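Local coordinates for protein putative dehydrogenase (Pseudarthrobacter phenanthrenivorans, PDB 6A3F) that oxidises levoglucosan to 3-dehydrolevoglucosan with NAD(+) as the hydride acceptor, as a homotetrameric member of the Gfo/Idh/MocA family, at residues K134-A139 with P378-G383. Numbering follows the deposited sequence.
Sequences KAMYDA and PSFADG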
ATOM      1  N   LYS B 134      -7.451  37.737 -17.213  1.00 29.71           N
ATOM      2  CA  LYS B 134      -6.967  38.298 -18.503  1.00 31.50           C
ATOM      3  C   LYS B 134      -6.272  39.651 -18.298  1.00 29.26           C
ATOM      4  O   LYS B 134      -5.236  39.927 -18.901  1.00 29.25           O
ATOM      5  CB  LYS B 134      -8.149  38.476 -19.451  1.00 33.17           C
ATOM      6  CG  LYS B 134      -7.782  38.937 -20.856  1.00 35.92           C
ATOM      7  CD  LYS B 134      -9.009  39.204 -21.728  1.00 39.78           C
ATOM      8  CE  LYS B 134      -8.644  39.488 -23.178  1.00 40.87           C
ATOM      9  NZ  LYS B 134      -7.891  40.751 -23.259  1.00 42.79           N
ATOM     10  N   ALA B 135      -6.831  40.478 -17.420  1.00 30.39           N
ATOM     11  CA  ALA B 135      -6.277  41.774 -17.140  1.00 33.06           C
ATOM     12  C   ALA B 135      -4.891  41.614 -16.519  1.00 32.71           C
ATOM     13  O   ALA B 135      -3.981  42.388 -16.793  1.00 26.78           O
ATOM     14  CB  ALA B 135      -7.198  42.551 -16.226  1.00 34.24           C
ATOM     15  N   MET B 136      -4.702  40.609 -15.674  1.00 30.90           N
ATOM     16  CA  MET B 136      -3.349  40.393 -15.077  1.00 29.85           C
ATOM     17  C   MET B 136      -2.346  39.947 -16.145  1.00 27.26           C
ATOM     18  O   MET B 136      -1.195  40.451 -16.271  1.00 28.23           O
ATOM     19  CB  MET B 136      -3.426  39.357 -13.944  1.00 29.26           C
ATOM     20  CG  MET B 136      -4.213  39.851 -12.766  1.00 28.06           C
ATOM     21  SD  MET B 136      -4.667  38.517 -11.583  1.00 27.95           S
ATOM     22  CE  MET B 136      -3.026  38.165 -10.940  1.00 30.26           C
ATOM     23  N   TYR B 137      -2.777  38.991 -16.916  1.00 25.29           N
ATOM     24  CA  TYR B 137      -1.939  38.515 -17.987  1.00 25.98           C
ATOM     25  C   TYR B 137      -1.562  39.681 -18.927  1.00 29.85           C
ATOM     26  O   TYR B 137      -0.374  39.884 -19.262  1.00 28.21           O
ATOM     27  CB  TYR B 137      -2.690  37.412 -18.713  1.00 24.63           C
ATOM     28  CG  TYR B 137      -1.998  36.943 -19.946  1.00 27.73           C
ATOM     29  CD1 TYR B 137      -0.690  36.495 -19.872  1.00 30.10           C
ATOM     30  CD2 TYR B 137      -2.639  36.958 -21.171  1.00 30.44           C
ATOM     31  CE1 TYR B 137      -0.030  36.064 -21.001  1.00 32.99           C
ATOM     32  CE2 TYR B 137      -1.979  36.540 -22.314  1.00 33.41           C
ATOM     33  CZ  TYR B 137      -0.682  36.081 -22.218  1.00 34.36           C
ATOM     34  OH  TYR B 137      -0.018  35.675 -23.339  1.00 42.76           O
ATOM     35  N   ASP B 138      -2.588  40.462 -19.337  1.00 29.18           N
ATOM     36  CA  ASP B 138      -2.309  41.599 -20.259  1.00 31.81           C
ATOM     37  C   ASP B 138      -1.314  42.597 -19.644  1.00 28.66           C
ATOM     38  O   ASP B 138      -0.445  43.125 -20.329  1.00 30.64           O
ATOM     39  CB  ASP B 138      -3.608  42.271 -20.647  1.00 32.45           C
ATOM     40  CG  ASP B 138      -4.420  41.492 -21.629  1.00 35.56           C
ATOM     41  OD1 ASP B 138      -3.899  40.560 -22.335  1.00 34.10           O
ATOM     42  OD2 ASP B 138      -5.631  41.826 -21.702  1.00 33.32           O
ATOM     43  N   ALA B 139      -1.373  42.801 -18.346  1.00 28.07           N
ATOM     44  CA  ALA B 139      -0.494  43.742 -17.693  1.00 29.14           C
ATOM     45  C   ALA B 139       0.962  43.272 -17.705  1.00 34.30           C
ATOM     46  O   ALA B 139       1.851  44.092 -17.519  1.00 32.68           O
ATOM     47  CB  ALA B 139      -0.959  43.948 -16.284  1.00 28.90           C
ATOM     48  N   PRO B 378       4.880  27.475 -14.285  1.00 23.64           N
ATOM     49  CA  PRO B 378       3.772  28.222 -14.917  1.00 23.96           C
ATOM     50  C   PRO B 378       3.769  29.738 -14.660  1.00 23.54           C
ATOM     51  O   PRO B 378       3.968  30.209 -13.516  1.00 22.32           O
ATOM     52  CB  PRO B 378       2.538  27.564 -14.302  1.00 24.41           C
ATOM     53  CG  PRO B 378       3.001  27.233 -12.872  1.00 22.51           C
ATOM     54  CD  PRO B 378       4.492  26.997 -12.958  1.00 22.20           C
ATOM     55  N   SER B 379       3.506  30.475 -15.744  1.00 26.69           N
ATOM     56  CA  SER B 379       3.457  31.938 -15.719  1.00 22.93           C
ATOM     57  C   SER B 379       2.011  32.420 -15.564  1.00 25.11           C
ATOM     58  O   SER B 379       1.064  31.656 -15.402  1.00 23.50           O
ATOM     59  CB  SER B 379       4.075  32.501 -16.974  1.00 23.33           C
ATOM     60  OG  SER B 379       3.149  32.395 -18.057  1.00 23.32           O
ATOM     61  N   PHE B 380       1.817  33.734 -15.649  1.00 26.64           N
ATOM     62  CA  PHE B 380       0.473  34.278 -15.730  1.00 25.93           C
ATOM     63  C   PHE B 380      -0.250  33.811 -17.006  1.00 23.33           C
ATOM     64  O   PHE B 380      -1.472  33.753 -16.982  1.00 26.03           O
ATOM     65  CB  PHE B 380       0.488  35.812 -15.671  1.00 25.37           C
ATOM     66  CG  PHE B 380       0.626  36.432 -14.299  1.00 26.35           C
ATOM     67  CD1 PHE B 380       1.174  35.720 -13.232  1.00 24.31           C
ATOM     68  CD2 PHE B 380       0.327  37.777 -14.113  1.00 28.76           C
ATOM     69  CE1 PHE B 380       1.373  36.317 -12.011  1.00 26.30           C
ATOM     70  CE2 PHE B 380       0.527  38.382 -12.886  1.00 28.73           C
ATOM     71  CZ  PHE B 380       1.040  37.647 -11.834  1.00 28.54           C
ATOM     72  N   ALA B 381       0.461  33.462 -18.080  1.00 25.38           N
ATOM     73  CA  ALA B 381      -0.173  32.851 -19.238  1.00 25.31           C
ATOM     74  C   ALA B 381      -0.868  31.559 -18.811  1.00 25.69           C
ATOM     75  O   ALA B 381      -1.995  31.325 -19.176  1.00 24.84           O
ATOM     76  CB  ALA B 381       0.813  32.563 -20.341  1.00 25.84           C
ATOM     77  N   ASP B 382      -0.128  30.723 -18.048  1.00 26.67           N
ATOM     78  CA  ASP B 382      -0.667  29.447 -17.551  1.00 24.91           C
ATOM     79  C   ASP B 382      -1.831  29.706 -16.580  1.00 22.72           C
ATOM     80  O   ASP B 382      -2.831  28.966 -16.587  1.00 23.24           O
ATOM     81  CB  ASP B 382       0.467  28.623 -16.909  1.00 25.53           C
ATOM     82  CG  ASP B 382       1.588  28.302 -17.893  1.00 25.28           C
ATOM     83  OD1 ASP B 382       1.436  27.333 -18.710  1.00 29.22           O
ATOM     84  OD2 ASP B 382       2.614  29.054 -17.891  1.00 25.95           O
ATOM     85  N   GLY B 383      -1.673  30.720 -15.718  1.00 22.85           N
ATOM     86  CA  GLY B 383      -2.701  31.076 -14.746  1.00 23.34           C
ATOM     87  C   GLY B 383      -3.992  31.487 -15.422  1.00 24.63           C
ATOM     88  O   GLY B 383      -5.081  31.073 -15.054  1.00 25.79           O
TER
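Asp382 OD2 takes the backbone N-H of Ser379 at 2.7 Å (OD2 to N), and so fixes the start of the helix whose first residues, Phe380 and Ala381, lie against Met136 and Tyr137. The N-H approaches the anti side of the carboxylate, 20° out of its plane, and Ser379 OG adds a weak bond to the same oxygen. In return Ser379 OG accepts the N-H of Ala381 at 2.9 Å (OG to N). This is a capping box: serine and aspartate, short and polar, suit it because each satisfies an amide that the first turn leaves without a helical acceptor. Asp382 OD1 meanwhile forms a salt bridge with Arg219.

Across the contact the side chains meet through apolar atoms, with one backbone carbonyl at a ring edge. The Tyr137 ring lies obliquely against the first turn of helix 380-399, its CE1 3.7 Å from Ala381 CB. With CG anti to the backbone N (chi1 173°), the ring extends to the other helix, and the small methyl of Ala381 lets it come close. Phe380 sets its ring against helix 130-141, where Met136 O lies in the ring plane, 3.8 Å from CD2; there the slightly positive C-H edge probably suits the carbonyl oxygen. Met136 crosses this ring at about a right angle, and its chain, bent at chi3 (69°), brings CE to 4.1 Å from Phe380 CE2. Flexible methionine thus fits beside a rigid aromatic.

Helix 130-141 is the helix of the beta-alpha-beta crossover that links the neighbouring parallel strands 119-122 and 147-149 of the Rossmann domain. Met136 also touches helix 106-115, including the NADH-binding His106, while Phe380 packs on Ile120 and Cys122 and its backbone N is hydrogen-bonded to His147 ND1. With Pro378 backbone-bonded to Val149, helix 380-399 begins beside strand 147-149, outermost of the parallel sheet within the chain, docked against helix 130-141.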